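Local coordinates for protein CpuTA1 (Curtobacterium pusillum, PDB 5K3W) that belongs to the class IV aminotransferase family and binds pyridoxal-5'-phosphate, at residues G148-T153 with G192-I197. Numbering follows the deposited sequence.
Sequences GIRVVT and GADDVI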
loop_
_atom_site.group_PDB
_atom_site.type_symbol
_atom_site.label_atom_id
_atom_site.label_comp_id
_atom_site.label_asym_id
_atom_site.label_seq_id
_atom_site.Cartn_x
_atom_site.Cartn_y
_atom_site.Cartn_z
ATOM N N GLY A 148 23.022 -17.254 5.273
ATOM C CA GLY A 148 22.300 -17.969 4.235
ATOM C C GLY A 148 20.790 -17.905 4.356
ATOM O O GLY A 148 20.254 -17.968 5.467
ATOM N N ILE A 149 20.098 -17.769 3.217
ATOM C CA ILE A 149 18.642 -17.782 3.139
ATOM C C ILE A 149 18.225 -18.620 1.937
ATOM O O ILE A 149 18.936 -18.687 0.930
ATOM C CB ILE A 149 18.033 -16.365 2.997
ATOM C CG1 ILE A 149 18.724 -15.593 1.872
ATOM C CG2 ILE A 149 18.074 -15.590 4.300
ATOM C CD1 ILE A 149 18.069 -14.254 1.564
ATOM N N ARG A 150 17.060 -19.257 2.045
ATOM C CA ARG A 150 16.400 -19.888 0.910
ATOM C C ARG A 150 15.400 -18.920 0.279
ATOM O O ARG A 150 14.634 -18.250 0.979
ATOM C CB ARG A 150 15.674 -21.161 1.350
ATOM C CG ARG A 150 16.558 -22.181 2.050
ATOM C CD ARG A 150 15.768 -23.422 2.496
ATOM N NE ARG A 150 15.099 -24.126 1.400
ATOM C CZ ARG A 150 15.682 -25.019 0.602
ATOM N NH1 ARG A 150 16.960 -25.329 0.751
ATOM N NH2 ARG A 150 14.989 -25.597 -0.364
ATOM N N VAL A 151 15.393 -18.864 -1.050
ATOM C CA VAL A 151 14.573 -17.895 -1.759
ATOM C C VAL A 151 13.750 -18.594 -2.841
ATOM O O VAL A 151 14.126 -19.647 -3.361
ATOM C CB VAL A 151 15.458 -16.766 -2.355
ATOM C CG1 VAL A 151 14.603 -15.691 -3.027
ATOM C CG2 VAL A 151 16.326 -16.148 -1.261
ATOM N N VAL A 152 12.620 -17.990 -3.191
ATOM C CA VAL A 152 11.775 -18.485 -4.269
ATOM C C VAL A 152 11.475 -17.328 -5.204
ATOM O O VAL A 152 11.474 -16.165 -4.796
ATOM C CB VAL A 152 10.470 -19.120 -3.737
ATOM C CG1 VAL A 152 10.786 -20.312 -2.871
ATOM C CG2 VAL A 152 9.668 -18.109 -2.932
ATOM N N THR A 153 11.235 -17.643 -6.471
ATOM C CA THR A 153 10.808 -16.623 -7.419
ATOM C C THR A 153 9.283 -16.555 -7.468
ATOM O O THR A 153 8.595 -17.582 -7.417
ATOM C CB THR A 153 11.380 -16.878 -8.818
ATOM O OG1 THR A 153 11.163 -18.236 -9.199
ATOM C CG2 THR A 153 12.859 -16.604 -8.836
ATOM N N GLY A 192 8.508 -22.897 2.665
ATOM C CA GLY A 192 9.741 -23.129 3.399
ATOM C C GLY A 192 10.907 -22.281 2.938
ATOM O O GLY A 192 12.041 -22.767 2.889
ATOM N N ALA A 193 10.660 -21.019 2.600
ATOM C CA ALA A 193 11.706 -20.110 2.164
ATOM C C ALA A 193 11.700 -18.857 3.025
ATOM O O ALA A 193 10.722 -18.550 3.710
ATOM C CB ALA A 193 11.542 -19.728 0.692
ATOM N N ASP A 194 12.813 -18.135 2.979
ATOM C CA ASP A 194 12.997 -16.938 3.786
ATOM C C ASP A 194 12.624 -15.664 3.049
ATOM O O ASP A 194 12.213 -14.692 3.687
ATOM C CB ASP A 194 14.452 -16.839 4.251
ATOM C CG ASP A 194 14.868 -18.020 5.121
ATOM O OD1 ASP A 194 14.438 -18.063 6.306
ATOM O OD2 ASP A 194 15.628 -18.893 4.621
ATOM N N ASP A 195 12.754 -15.640 1.727
ATOM C CA ASP A 195 12.575 -14.398 0.988
ATOM C C ASP A 195 12.187 -14.711 -0.454
ATOM O O ASP A 195 11.999 -15.873 -0.834
ATOM C CB ASP A 195 13.842 -13.541 1.052
ATOM C CG ASP A 195 13.528 -12.070 1.205
ATOM O OD1 ASP A 195 12.536 -11.622 0.585
ATOM O OD2 ASP A 195 14.253 -11.372 1.956
ATOM N N VAL A 196 12.104 -13.651 -1.259
ATOM C CA VAL A 196 11.484 -13.663 -2.577
ATOM C C VAL A 196 12.329 -12.836 -3.534
ATOM O O VAL A 196 12.817 -11.757 -3.180
ATOM C CB VAL A 196 10.050 -13.087 -2.531
ATOM C CG1 VAL A 196 9.491 -12.882 -3.953
ATOM C CG2 VAL A 196 9.135 -13.965 -1.695
ATOM N N ILE A 197 12.481 -13.320 -4.759
ATOM C CA ILE A 197 12.891 -12.471 -5.862
ATOM C C ILE A 197 11.697 -12.353 -6.792
ATOM O O ILE A 197 11.149 -13.371 -7.236
ATOM C CB ILE A 197 14.116 -13.019 -6.594
ATOM C CG1 ILE A 197 15.374 -12.795 -5.745
ATOM C CG2 ILE A 197 14.243 -12.335 -7.948
ATOM C CD1 ILE A 197 16.475 -13.773 -6.021
#
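The main chain of R150 is held twice by D194 where 192-197 joins 149-153. The carboxylate of D194 stands in for a strand carbonyl: OD2 takes the R150 N-H at 3.0 Å through its anti lone pair, nearly straight at 165°. In return D194 N donates to R150 O at 2.7 Å, and D195 N adds a weak bond to that same oxygen. NH2 of R150 makes its salt bridge with D283. CG of D194 lies beside its own backbone N (chi1 -61°), which turns the carboxylate back to the N-H of R150; CB of D194 lies 3.8 Å from CB of I149. Beyond this point regular parallel pairing takes over: V152 N reaches D195 O at 3.2 Å, and I197 N reaches V152 O at 3.0 Å.

Beta-branched residues suit these extended backbones. V151 sets CG1 anti to its N (chi1 -176°), laying that methyl against CG1 and CD1 of I197. On the other face V152 CG1 meets A193 CB at 3.7 Å; alanine's single methyl fits where both side chains also touch A188 of helix 179-190. D195 OD1 accepts V196 N, while OD2 forms a salt bridge with R273. G192, at the positive phi that favours glycine, is C-prime of the Schellman motif ending that helix; strand 195-199 then completes a right-handed beta-alpha-beta crossover, the D195 side chain about 9 Å from bound pyridoxal-5'-phosphate.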